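Local coordinates for annexin A8 (Homo sapiens, PDB 1W3W), which binds calcium and, in a calcium-dependent way, acidic phospholipids, and acts as an indirect inhibitor of the thromboplastin-specific complex of blood coagulation, at residues A[97-102]-A[133-138]; A[118-123]-A[161-166]; A[152-157]-A[196-201]; A[184-189]-A[202-207]. All blocks are in the same frame, centred on the assembly; numbering follows the deposited sequence.

Contact 1: A[97-102]-A[133-138]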
loop_
_atom_site.group_PDB
_atom_site.type_symbol
_atom_site.label_atom_id
_atom_site.label_comp_id
_atom_site.label_asym_id
_atom_site.label_seq_id
_atom_site.Cartn_x
_atom_site.Cartn_y
_atom_site.Cartn_z
ATOM N N TYR A 97 -0.884 -7.674 -7.487
ATOM C CA TYR A 97 -0.140 -7.731 -6.233
ATOM C C TYR A 97 -1.007 -7.338 -5.043
ATOM O O TYR A 97 -1.077 -8.061 -4.048
ATOM C CB TYR A 97 1.082 -6.812 -6.282
ATOM C CG TYR A 97 1.874 -6.823 -5.002
ATOM C CD1 TYR A 97 2.242 -8.029 -4.396
ATOM C CD2 TYR A 97 2.274 -5.639 -4.398
ATOM C CE1 TYR A 97 2.978 -8.041 -3.227
ATOM C CE2 TYR A 97 3.021 -5.649 -3.236
ATOM C CZ TYR A 97 3.362 -6.851 -2.648
ATOM O OH TYR A 97 4.097 -6.856 -1.480
ATOM N N GLU A 98 -1.667 -6.187 -5.148
ATOM C CA GLU A 98 -2.553 -5.702 -4.088
ATOM C C GLU A 98 -3.725 -6.661 -3.831
ATOM O O GLU A 98 -4.112 -6.884 -2.686
ATOM C CB GLU A 98 -3.069 -4.290 -4.399
ATOM C CG GLU A 98 -2.020 -3.206 -4.214
ATOM C CD GLU A 98 -1.251 -2.890 -5.484
ATOM O OE1 GLU A 98 -0.685 -1.791 -5.549
ATOM O OE2 GLU A 98 -1.205 -3.716 -6.420
ATOM N N ALA A 99 -4.279 -7.224 -4.901
ATOM C CA ALA A 99 -5.324 -8.240 -4.779
ATOM C C ALA A 99 -4.848 -9.448 -3.969
ATOM O O ALA A 99 -5.598 -9.967 -3.141
ATOM C CB ALA A 99 -5.797 -8.677 -6.134
ATOM N N LYS A 100 -3.617 -9.885 -4.199
ATOM C CA LYS A 100 -3.037 -10.980 -3.433
ATOM C C LYS A 100 -2.877 -10.596 -1.964
ATOM O O LYS A 100 -3.230 -11.375 -1.083
ATOM C CB LYS A 100 -1.693 -11.410 -4.013
ATOM C CG LYS A 100 -0.994 -12.562 -3.240
ATOM C CD LYS A 100 0.431 -12.187 -2.854
ATOM C CE LYS A 100 1.263 -13.415 -2.438
ATOM N NZ LYS A 100 0.642 -14.158 -1.309
ATOM N N GLU A 101 -2.354 -9.399 -1.699
ATOM C CA GLU A 101 -2.210 -8.918 -0.332
ATOM C C GLU A 101 -3.557 -8.847 0.402
ATOM O O GLU A 101 -3.644 -9.206 1.573
ATOM C CB GLU A 101 -1.516 -7.554 -0.312
ATOM C CG GLU A 101 -0.053 -7.626 -0.695
ATOM C CD GLU A 101 0.792 -8.325 0.350
ATOM O OE1 GLU A 101 1.481 -9.293 -0.005
ATOM O OE2 GLU A 101 0.777 -7.907 1.523
ATOM N N LEU A 102 -4.592 -8.376 -0.279
ATOM C CA LEU A 102 -5.917 -8.261 0.331
ATOM C C LEU A 102 -6.503 -9.655 0.641
ATOM O O LEU A 102 -7.077 -9.881 1.708
ATOM C CB LEU A 102 -6.869 -7.483 -0.584
ATOM C CG LEU A 102 -6.594 -5.980 -0.720
ATOM C CD1 LEU A 102 -7.340 -5.394 -1.911
ATOM C CD2 LEU A 102 -6.961 -5.229 0.555
ATOM N N LYS A 133 -10.950 -5.974 -10.142
ATOM C CA LYS A 133 -11.026 -6.883 -11.278
ATOM C C LYS A 133 -10.041 -8.025 -11.112
ATOM O O LYS A 133 -10.380 -9.184 -11.349
ATOM C CB LYS A 133 -10.750 -6.126 -12.582
ATOM C CG LYS A 133 -10.608 -7.027 -13.808
ATOM C CD LYS A 133 -11.115 -6.345 -15.092
ATOM C CE LYS A 133 -10.158 -5.261 -15.591
ATOM N NZ LYS A 133 -10.071 -5.247 -17.093
ATOM N N ALA A 134 -8.817 -7.704 -10.695
ATOM C CA ALA A 134 -7.787 -8.712 -10.480
ATOM C C ALA A 134 -8.195 -9.695 -9.385
ATOM O O ALA A 134 -7.970 -10.897 -9.520
ATOM C CB ALA A 134 -6.447 -8.048 -10.118
ATOM N N TYR A 135 -8.783 -9.179 -8.309
ATOM C CA TYR A 135 -9.206 -10.000 -7.174
ATOM C C TYR A 135 -10.275 -11.029 -7.581
ATOM O O TYR A 135 -10.216 -12.179 -7.159
ATOM C CB TYR A 135 -9.731 -9.112 -6.052
ATOM C CG TYR A 135 -10.043 -9.822 -4.756
ATOM C CD1 TYR A 135 -11.253 -10.500 -4.581
ATOM C CD2 TYR A 135 -9.151 -9.793 -3.691
ATOM C CE1 TYR A 135 -11.549 -11.152 -3.390
ATOM C CE2 TYR A 135 -9.437 -10.424 -2.497
ATOM C CZ TYR A 135 -10.642 -11.105 -2.353
ATOM O OH TYR A 135 -10.926 -11.723 -1.172
ATOM N N GLU A 136 -11.243 -10.613 -8.388
ATOM C CA GLU A 136 -12.282 -11.532 -8.847
ATOM C C GLU A 136 -11.738 -12.570 -9.826
ATOM O O GLU A 136 -12.126 -13.738 -9.760
ATOM C CB GLU A 136 -13.467 -10.783 -9.458
ATOM C CG GLU A 136 -14.797 -11.455 -9.145
ATOM C CD GLU A 136 -15.900 -11.031 -10.086
ATOM O OE1 GLU A 136 -16.096 -9.803 -10.247
ATOM O OE2 GLU A 136 -16.563 -11.927 -10.665
ATOM N N GLU A 137 -10.822 -12.149 -10.699
ATOM C CA GLU A 137 -10.186 -13.038 -11.676
ATOM C C GLU A 137 -9.349 -14.132 -11.016
ATOM O O GLU A 137 -9.369 -15.278 -11.452
ATOM C CB GLU A 137 -9.307 -12.244 -12.660
ATOM C CG GLU A 137 -10.069 -11.584 -13.803
ATOM C CD GLU A 137 -9.224 -10.588 -14.603
ATOM O OE1 GLU A 137 -7.978 -10.584 -14.444
ATOM O OE2 GLU A 137 -9.812 -9.802 -15.402
ATOM N N ASP A 138 -8.632 -13.784 -9.950
ATOM C CA ASP A 138 -7.683 -14.702 -9.342
ATOM C C ASP A 138 -8.312 -15.550 -8.247
ATOM O O ASP A 138 -7.861 -16.663 -8.013
ATOM C CB ASP A 138 -6.488 -13.941 -8.758
ATOM C CG ASP A 138 -5.560 -13.411 -9.829
ATOM O OD1 ASP A 138 -4.746 -12.525 -9.507
ATOM O OD2 ASP A 138 -5.584 -13.807 -11.017
#

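Contact 2: A[118-123]-A[161-166]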
loop_
_atom_site.group_PDB
_atom_site.type_symbol
_atom_site.label_atom_id
_atom_site.label_comp_id
_atom_site.label_asym_id
_atom_site.label_seq_id
_atom_site.Cartn_x
_atom_site.Cartn_y
_atom_site.Cartn_z
ATOM N N GLU A 118 -4.899 0.317 4.539
ATOM C CA GLU A 118 -3.798 0.940 3.809
ATOM C C GLU A 118 -4.073 0.948 2.324
ATOM O O GLU A 118 -3.955 1.979 1.674
ATOM C CB GLU A 118 -2.489 0.195 4.115
ATOM C CG GLU A 118 -1.302 0.547 3.231
ATOM C CD GLU A 118 -0.237 -0.535 3.286
ATOM O OE1 GLU A 118 0.394 -0.697 4.342
ATOM O OE2 GLU A 118 -0.035 -1.223 2.274
ATOM N N ILE A 119 -4.423 -0.202 1.777
ATOM C CA ILE A 119 -4.614 -0.299 0.343
ATOM C C ILE A 119 -5.852 0.478 -0.105
ATOM O O ILE A 119 -5.781 1.268 -1.062
ATOM C CB ILE A 119 -4.670 -1.754 -0.115
ATOM C CG1 ILE A 119 -3.318 -2.415 0.152
ATOM C CG2 ILE A 119 -4.986 -1.816 -1.598
ATOM C CD1 ILE A 119 -3.278 -3.881 -0.165
ATOM N N LEU A 120 -6.971 0.291 0.589
ATOM C CA LEU A 120 -8.213 0.939 0.161
ATOM C C LEU A 120 -8.162 2.474 0.286
ATOM O O LEU A 120 -8.748 3.187 -0.529
ATOM C CB LEU A 120 -9.432 0.365 0.899
ATOM C CG LEU A 120 -10.092 -0.844 0.213
ATOM C CD1 LEU A 120 -9.098 -1.935 -0.113
ATOM C CD2 LEU A 120 -11.239 -1.411 1.041
ATOM N N ALA A 121 -7.459 2.979 1.289
ATOM C CA ALA A 121 -7.373 4.422 1.499
ATOM C C ALA A 121 -6.336 5.117 0.622
ATOM O O ALA A 121 -6.491 6.301 0.291
ATOM C CB ALA A 121 -7.116 4.716 2.952
ATOM N N SER A 122 -5.284 4.415 0.230
ATOM C CA SER A 122 -4.159 5.076 -0.438
ATOM C C SER A 122 -4.203 4.928 -1.956
ATOM O O SER A 122 -3.462 5.592 -2.662
ATOM C CB SER A 122 -2.832 4.558 0.110
ATOM O OG SER A 122 -2.660 3.188 -0.208
ATOM N N ARG A 123 -5.066 4.052 -2.466
ATOM C CA ARG A 123 -5.205 3.900 -3.894
ATOM C C ARG A 123 -6.302 4.828 -4.421
ATOM O O ARG A 123 -7.228 5.186 -3.697
ATOM C CB ARG A 123 -5.513 2.454 -4.265
ATOM C CG ARG A 123 -4.310 1.579 -4.475
ATOM C CD ARG A 123 -3.206 1.771 -3.492
ATOM N NE ARG A 123 -2.130 0.805 -3.687
ATOM C CZ ARG A 123 -1.194 0.550 -2.789
ATOM N NH1 ARG A 123 -1.186 1.186 -1.631
ATOM N NH2 ARG A 123 -0.267 -0.361 -3.047
ATOM N N CYS A 161 -17.462 1.729 1.525
ATOM C CA CYS A 161 -17.619 3.040 0.901
ATOM C C CYS A 161 -16.406 3.426 0.054
ATOM O O CYS A 161 -16.569 3.976 -1.028
ATOM C CB CYS A 161 -17.879 4.103 1.960
ATOM S SG CYS A 161 -18.265 5.727 1.258
ATOM N N LEU A 162 -15.199 3.119 0.523
ATOM C CA LEU A 162 -13.983 3.440 -0.237
ATOM C C LEU A 162 -13.935 2.708 -1.582
ATOM O O LEU A 162 -13.352 3.212 -2.544
ATOM C CB LEU A 162 -12.723 3.149 0.590
ATOM C CG LEU A 162 -12.486 4.119 1.755
ATOM C CD1 LEU A 162 -11.357 3.642 2.648
ATOM C CD2 LEU A 162 -12.205 5.511 1.266
ATOM N N LEU A 163 -14.552 1.528 -1.644
ATOM C CA LEU A 163 -14.648 0.746 -2.876
ATOM C C LEU A 163 -15.795 1.180 -3.772
ATOM O O LEU A 163 -15.729 1.011 -4.989
ATOM C CB LEU A 163 -14.902 -0.726 -2.557
ATOM C CG LEU A 163 -13.824 -1.569 -1.901
ATOM C CD1 LEU A 163 -14.420 -2.940 -1.569
ATOM C CD2 LEU A 163 -12.602 -1.691 -2.817
ATOM N N GLN A 164 -16.861 1.681 -3.155
ATOM C CA GLN A 164 -18.147 1.905 -3.819
ATOM C C GLN A 164 -18.087 3.269 -4.454
ATOM O O GLN A 164 -18.637 4.238 -3.920
ATOM C CB GLN A 164 -19.307 1.830 -2.809
ATOM C CG GLN A 164 -19.716 0.403 -2.436
ATOM C CD GLN A 164 -20.852 -0.124 -3.293
ATOM O OE1 GLN A 164 -20.968 0.244 -4.462
ATOM N NE2 GLN A 164 -21.693 -0.981 -2.717
ATOM N N GLY A 165 -17.414 3.336 -5.597
ATOM C CA GLY A 165 -16.969 4.601 -6.128
ATOM C C GLY A 165 -16.034 5.225 -5.114
ATOM O O GLY A 165 -14.871 4.826 -5.017
ATOM N N SER A 166 -16.560 6.150 -4.310
ATOM C CA SER A 166 -15.736 7.024 -3.485
ATOM C C SER A 166 -14.771 7.705 -4.440
ATOM O O SER A 166 -13.553 7.517 -4.386
ATOM C CB SER A 166 -15.004 6.257 -2.381
ATOM O OG SER A 166 -13.820 6.926 -1.997
#

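Contact 3: A[152-157]-A[196-201]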
loop_
_atom_site.group_PDB
_atom_site.type_symbol
_atom_site.label_atom_id
_atom_site.label_comp_id
_atom_site.label_asym_id
_atom_site.label_seq_id
_atom_site.Cartn_x
_atom_site.Cartn_y
_atom_site.Cartn_z
ATOM N N SER A 152 -17.054 -5.978 10.262
ATOM C CA SER A 152 -18.353 -5.551 10.779
ATOM C C SER A 152 -18.295 -4.153 11.371
ATOM O O SER A 152 -17.217 -3.577 11.558
ATOM C CB SER A 152 -18.814 -6.520 11.857
ATOM O OG SER A 152 -17.807 -6.622 12.842
ATOM N N GLY A 153 -19.469 -3.617 11.680
ATOM C CA GLY A 153 -19.570 -2.321 12.323
ATOM C C GLY A 153 -19.228 -1.182 11.384
ATOM O O GLY A 153 -19.465 -1.260 10.183
ATOM N N TYR A 154 -18.674 -0.116 11.945
ATOM C CA TYR A 154 -18.399 1.090 11.187
ATOM C C TYR A 154 -17.162 0.910 10.299
ATOM O O TYR A 154 -17.068 1.536 9.260
ATOM C CB TYR A 154 -18.252 2.289 12.131
ATOM C CG TYR A 154 -19.579 2.716 12.724
ATOM C CD1 TYR A 154 -20.664 3.002 11.898
ATOM C CD2 TYR A 154 -19.762 2.798 14.101
ATOM C CE1 TYR A 154 -21.896 3.376 12.421
ATOM C CE2 TYR A 154 -20.997 3.177 14.642
ATOM C CZ TYR A 154 -22.060 3.463 13.790
ATOM O OH TYR A 154 -23.291 3.843 14.286
ATOM N N LEU A 155 -16.237 0.042 10.704
ATOM C CA LEU A 155 -15.068 -0.266 9.884
ATOM C C LEU A 155 -15.533 -0.816 8.547
ATOM O O LEU A 155 -15.080 -0.366 7.510
ATOM C CB LEU A 155 -14.156 -1.283 10.560
ATOM C CG LEU A 155 -12.949 -1.675 9.695
ATOM C CD1 LEU A 155 -11.981 -0.511 9.589
ATOM C CD2 LEU A 155 -12.265 -2.896 10.249
ATOM N N GLU A 156 -16.451 -1.784 8.596
ATOM C CA GLU A 156 -17.061 -2.358 7.402
ATOM C C GLU A 156 -17.679 -1.313 6.488
ATOM O O GLU A 156 -17.532 -1.387 5.266
ATOM C CB GLU A 156 -18.141 -3.366 7.793
ATOM C CG GLU A 156 -18.649 -4.215 6.641
ATOM C CD GLU A 156 -19.770 -3.574 5.849
ATOM O OE1 GLU A 156 -20.502 -2.712 6.372
ATOM O OE2 GLU A 156 -19.927 -3.936 4.674
ATOM N N ARG A 157 -18.385 -0.358 7.088
ATOM C CA ARG A 157 -19.039 0.703 6.347
ATOM C C ARG A 157 -18.045 1.604 5.610
ATOM O O ARG A 157 -18.249 1.905 4.446
ATOM C CB ARG A 157 -19.915 1.546 7.285
ATOM C CG ARG A 157 -21.080 0.751 7.922
ATOM C CD ARG A 157 -22.322 0.643 7.043
ATOM N NE ARG A 157 -23.508 1.174 7.727
ATOM C CZ ARG A 157 -24.774 0.845 7.454
ATOM N NH1 ARG A 157 -25.075 -0.028 6.490
ATOM N NH2 ARG A 157 -25.756 1.404 8.157
ATOM N N THR A 196 -20.723 9.625 19.337
ATOM C CA THR A 196 -20.322 10.282 18.091
ATOM C C THR A 196 -21.098 9.692 16.907
ATOM O O THR A 196 -21.316 8.481 16.844
ATOM C CB THR A 196 -18.796 10.111 17.840
ATOM O OG1 THR A 196 -18.042 10.742 18.884
ATOM C CG2 THR A 196 -18.352 10.844 16.567
ATOM N N ASP A 197 -21.521 10.555 15.986
ATOM C CA ASP A 197 -22.223 10.132 14.776
ATOM C C ASP A 197 -21.191 9.738 13.724
ATOM O O ASP A 197 -20.837 10.529 12.839
ATOM C CB ASP A 197 -23.137 11.243 14.257
ATOM C CG ASP A 197 -24.085 10.765 13.173
ATOM O OD1 ASP A 197 -23.848 9.687 12.575
ATOM O OD2 ASP A 197 -25.100 11.413 12.848
ATOM N N GLU A 198 -20.734 8.494 13.832
ATOM C CA GLU A 198 -19.632 7.987 13.018
ATOM C C GLU A 198 -19.988 8.031 11.532
ATOM O O GLU A 198 -19.131 8.323 10.708
ATOM C CB GLU A 198 -19.240 6.550 13.421
ATOM C CG GLU A 198 -19.205 6.235 14.921
ATOM C CD GLU A 198 -17.947 6.717 15.615
ATOM O OE1 GLU A 198 -17.475 7.834 15.297
ATOM O OE2 GLU A 198 -17.431 5.979 16.490
ATOM N N MET A 199 -21.250 7.758 11.198
ATOM C CA MET A 199 -21.689 7.705 9.798
ATOM C C MET A 199 -21.532 9.029 9.063
ATOM O O MET A 199 -21.347 9.039 7.852
ATOM C CB MET A 199 -23.147 7.239 9.688
ATOM C CG MET A 199 -23.325 5.726 9.719
ATOM S SD MET A 199 -22.265 4.805 8.545
ATOM C CE MET A 199 -22.765 5.526 6.989
ATOM N N LYS A 200 -21.620 10.136 9.794
ATOM C CA LYS A 200 -21.441 11.453 9.200
ATOM C C LYS A 200 -19.979 11.680 8.812
ATOM O O LYS A 200 -19.694 12.157 7.715
ATOM C CB LYS A 200 -21.930 12.557 10.142
ATOM C CG LYS A 200 -22.375 13.814 9.411
ATOM C CD LYS A 200 -23.678 13.595 8.613
ATOM C CE LYS A 200 -23.444 13.477 7.090
ATOM N NZ LYS A 200 -24.268 14.462 6.307
ATOM N N PHE A 201 -19.067 11.334 9.718
ATOM C CA PHE A 201 -17.645 11.316 9.402
ATOM C C PHE A 201 -17.353 10.428 8.204
ATOM O O PHE A 201 -16.638 10.835 7.285
ATOM C CB PHE A 201 -16.822 10.821 10.595
ATOM C CG PHE A 201 -16.435 11.899 11.553
ATOM C CD1 PHE A 201 -15.185 12.494 11.478
ATOM C CD2 PHE A 201 -17.314 12.310 12.542
ATOM C CE1 PHE A 201 -14.818 13.494 12.372
ATOM C CE2 PHE A 201 -16.954 13.307 13.445
ATOM C CZ PHE A 201 -15.708 13.901 13.356
HETATM O O HOH W 1 -23.799 6.859 13.079
#

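Contact 4: A[184-189]-A[202-207]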
loop_
_atom_site.group_PDB
_atom_site.type_symbol
_atom_site.label_atom_id
_atom_site.label_comp_id
_atom_site.label_asym_id
_atom_site.label_seq_id
_atom_site.Cartn_x
_atom_site.Cartn_y
_atom_site.Cartn_z
ATOM N N GLN A 184 -19.395 22.050 9.097
ATOM C CA GLN A 184 -20.408 22.227 10.122
ATOM C C GLN A 184 -20.967 20.876 10.572
ATOM O O GLN A 184 -21.145 20.658 11.756
ATOM C CB GLN A 184 -21.539 23.127 9.599
ATOM C CG GLN A 184 -22.508 23.612 10.673
ATOM C CD GLN A 184 -21.834 24.529 11.693
ATOM O OE1 GLN A 184 -21.814 24.233 12.894
ATOM N NE2 GLN A 184 -21.281 25.644 11.210
ATOM N N ASP A 185 -21.215 19.967 9.633
ATOM C CA ASP A 185 -21.752 18.642 9.967
ATOM C C ASP A 185 -20.756 17.787 10.738
ATOM O O ASP A 185 -21.158 17.014 11.598
ATOM C CB ASP A 185 -22.160 17.872 8.712
ATOM C CG ASP A 185 -23.411 18.421 8.063
ATOM O OD1 ASP A 185 -23.706 17.986 6.932
ATOM O OD2 ASP A 185 -24.127 19.308 8.583
ATOM N N LEU A 186 -19.467 17.905 10.419
ATOM C CA LEU A 186 -18.428 17.151 11.122
ATOM C C LEU A 186 -18.294 17.631 12.554
ATOM O O LEU A 186 -18.112 16.847 13.471
ATOM C CB LEU A 186 -17.068 17.288 10.422
ATOM C CG LEU A 186 -16.946 16.576 9.081
ATOM C CD1 LEU A 186 -15.583 16.838 8.496
ATOM C CD2 LEU A 186 -17.218 15.076 9.209
ATOM N N TYR A 187 -18.390 18.932 12.730
ATOM C CA TYR A 187 -18.340 19.535 14.041
ATOM C C TYR A 187 -19.541 19.089 14.888
ATOM O O TYR A 187 -19.369 18.640 16.017
ATOM C CB TYR A 187 -18.332 21.035 13.859
ATOM C CG TYR A 187 -18.263 21.845 15.114
ATOM C CD1 TYR A 187 -17.240 21.658 16.043
ATOM C CD2 TYR A 187 -19.204 22.833 15.362
ATOM C CE1 TYR A 187 -17.174 22.434 17.199
ATOM C CE2 TYR A 187 -19.142 23.607 16.503
ATOM C CZ TYR A 187 -18.126 23.407 17.418
ATOM O OH TYR A 187 -18.092 24.200 18.548
ATOM N N ALA A 188 -20.745 19.202 14.326
ATOM C CA ALA A 188 -21.973 18.763 14.995
ATOM C C ALA A 188 -21.928 17.275 15.363
ATOM O O ALA A 188 -22.381 16.886 16.432
ATOM C CB ALA A 188 -23.192 19.049 14.112
ATOM N N ALA A 189 -21.366 16.458 14.479
ATOM C CA ALA A 189 -21.270 15.012 14.680
ATOM C C ALA A 189 -20.351 14.646 15.849
ATOM O O ALA A 189 -20.620 13.692 16.582
ATOM C CB ALA A 189 -20.785 14.333 13.406
ATOM N N ILE A 202 -17.914 9.221 8.205
ATOM C CA ILE A 202 -17.577 8.219 7.192
ATOM C C ILE A 202 -18.000 8.675 5.806
ATOM O O ILE A 202 -17.224 8.592 4.849
ATOM C CB ILE A 202 -18.199 6.840 7.540
ATOM C CG1 ILE A 202 -17.479 6.236 8.745
ATOM C CG2 ILE A 202 -18.121 5.882 6.346
ATOM C CD1 ILE A 202 -18.191 5.022 9.344
ATOM N N THR A 203 -19.222 9.183 5.706
ATOM C CA THR A 203 -19.777 9.594 4.426
ATOM C C THR A 203 -18.996 10.738 3.794
ATOM O O THR A 203 -18.690 10.704 2.608
ATOM C CB THR A 203 -21.257 10.012 4.593
ATOM O OG1 THR A 203 -22.013 8.889 5.057
ATOM C CG2 THR A 203 -21.882 10.345 3.242
ATOM N N ILE A 204 -18.693 11.757 4.580
ATOM C CA ILE A 204 -17.958 12.902 4.064
ATOM C C ILE A 204 -16.509 12.513 3.703
ATOM O O ILE A 204 -16.014 12.861 2.627
ATOM C CB ILE A 204 -18.018 14.065 5.085
ATOM C CG1 ILE A 204 -19.433 14.663 5.087
ATOM C CG2 ILE A 204 -16.979 15.133 4.783
ATOM C CD1 ILE A 204 -19.782 15.434 6.343
ATOM N N LEU A 205 -15.841 11.787 4.595
ATOM C CA LEU A 205 -14.460 11.360 4.356
ATOM C C LEU A 205 -14.339 10.416 3.145
ATOM O O LEU A 205 -13.337 10.443 2.456
ATOM C CB LEU A 205 -13.856 10.706 5.618
ATOM C CG LEU A 205 -12.878 11.493 6.505
ATOM C CD1 LEU A 205 -13.070 12.998 6.543
ATOM C CD2 LEU A 205 -12.917 10.918 7.921
ATOM N N CYS A 206 -15.367 9.622 2.859
ATOM C CA CYS A 206 -15.277 8.617 1.794
ATOM C C CYS A 206 -15.886 9.030 0.439
ATOM O O CYS A 206 -15.407 8.582 -0.593
ATOM C CB CYS A 206 -15.784 7.238 2.282
ATOM S SG CYS A 206 -17.555 7.041 2.645
ATOM N N THR A 207 -16.877 9.924 0.415
ATOM C CA THR A 207 -17.523 10.320 -0.855
ATOM C C THR A 207 -17.026 11.635 -1.474
ATOM O O THR A 207 -17.241 11.870 -2.658
ATOM C CB THR A 207 -19.067 10.387 -0.707
ATOM O OG1 THR A 207 -19.430 11.387 0.251
ATOM C CG2 THR A 207 -19.612 9.089 -0.129
#

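Contact 1: A[97-102]-A[133-138]
In the second annexin repeat, helix 125-139 lies across helix 96-107, and the two meet where A99 fits against A134 and Y135. The short axes come within 8.5 Å of each other at a crossing angle of -65°, so contact is limited to about one turn of each helix. A99 sits at the crossing point: its CA is 4.9 Å from the CA of Y135, and its methyl group rests on the opposing backbone, with A99 CB 3.7 Å from Y135 N. The same CB meets the CB of A134 at 4.1 Å and the CB of Y135 at 4.0 Å. A chi1 of -173° sets Y135 CG beside its own carbonyl carbon, turning the ring toward A99 and L102. There Y135 CD2 lies 3.6 Å from the carbonyl oxygen of A99, and L102 CB is a looser neighbour of Y135 CE2 at 4.3 Å; both approach the ring obliquely. The polar end of Y135 is engaged beyond the crossing, where its hydroxyl bonds to D146, while Y139 packs edge-to-face with its ring. The small methyl groups allow the close approach of the two helices, and the tyrosine ring packs beside A99 O and the L102 side chain while its OH finds its partner outside the crossing. The crossing rests on apolar packing, without polar bonding between the two segments.

Contact 2: A[118-123]-A[161-166]
Apolar contact joins L120 to L162 and L163. The L120 and L163 side chains cross obliquely, so that L120 CD2 meets L163 CG at 3.9 Å and L120 CG meets L163 CD2 at 4.0 Å. L162 works closer to the main chain: its CD1 is 4.2 Å from L120 CB and also brushes the carbonyl of L120. Having CG beside its backbone N (chi1 -71°) lets this methyl extend to A121, whose CB is 4.4 Å from L162 CD1 although the bond to that CB points away. These residues bring together the ends of helices 113-122 and 153-163, two helices of the second annexin repeat; helix 143-150 adds I147 against both L120 and L163. Polar bonding within segment 118-123 gathers at the end of helix 113-122. There E118 O accepts S122 N at 3.1 Å and S122 OG at 2.6 Å, from opposite faces of its carbonyl plane. The buried S122 hydroxyl is used twice, because R123 NH1 donates to S122 OG at 2.9 Å, in the guanidinium plane and with an N-H...O angle of 149°. Covalent and polar links also leave segment 161-166 for C206: C161 forms a disulfide with it, and S166 OG bonds to its carbonyl oxygen.

Contact 3: A[152-157]-A[196-201]
A single water is held between Y154, D197 and M199. It donates to D197 OD1 at 2.9 Å and accepts from the backbone N of M199 at 3.3 Å; its bond to Y154 OH is also 3.3 Å long. Because D197 occupies the N-cap position of helix 198-207, the water ties the carboxylate to an amide of the first turn and extends that network to the tyrosine on the other helix. E198 covers one face of the Y154 ring. Its CB stands 3.8 Å from the centroid of that ring and only 9° off the ring normal, a CH-pi contact, and E198 CG continues over the same side to within 3.6 Å of Y154 CE2. CB and CG, not the carboxylate, make the contact; the carboxylate plane is turned 76° from the ring. M199 comes in differently. Its CG lies 3.9 Å from Y154 CE1, and the bend at chi2 (-51°) turns SD to the ring edge, 5.2 Å from the centroid of the Y154 ring. R157 NE lies 3.9 Å from M199 SD, its chain running nearly at a right angle to the methionine. The arrangement is a Met-aromatic contact combined with a CH-pi contact at the periphery of the interface between the second and third annexin repeats, where helix 153-163 faces the start of helix 198-207.

Contact 4: A[184-189]-A[202-207]
The flat carboxylate of D185 has its partners outside the touch with I204: OD2 is hydrogen-bonded to Q181 NE2, one turn earlier, and OD1 makes a long, weak ion pair with K200 NZ. It is D185 CB that meets I204 CD1, at 4.1 Å. On the same helix the Y187 ring has Q184 OE1 in plane at its edge. The centre of the contact is L186, buried, whose CD2 lies 3.9 Å from I204 CD1 and whose CG is 4.1 Å from that same methyl. I204 places CG1 beside its backbone N (chi1 -72°) and then extends; the CA atoms of L186 and I204 are 8.3 Å apart, and the two side chains together span that distance. One methyl thus touches both D185 and L186, while F201 and V216 add further apolar neighbours round L186. Within helix 198-207, T203 O accepts two donors from T207, the OG1 at 2.6 Å and the backbone N at 3.0 Å, from opposite faces of its plane, with the hydroxyl above the carbonyl plane. Aliphatic contact of this kind joins helices 176-191 and 198-207, whose contacting segments lie in the third repeat of the all-helical annexin fold.

Contacts 1, 2 and 4 are buried and apolar, each joining two helices inside one repeat, whereas contact 3 lies at the surface between repeats and adds water, a carboxylate and sulfur to its packing. Contact 1 brings its backbones close through alanines; contact 4 keeps its backbones farther apart with branched aliphatic side chains. Contacts 1 and 2 meet through the E98-R123 salt bridge and through L102 packing on I119 and L120. Helix 153-163 serves both contacts 2 and 3, and helix 198-207 both 3 and 4. The C161-C206 disulfide fastens contact 2 to contact 4, giving a covalent tie across the same pair of repeats that contact 3 joins noncovalently.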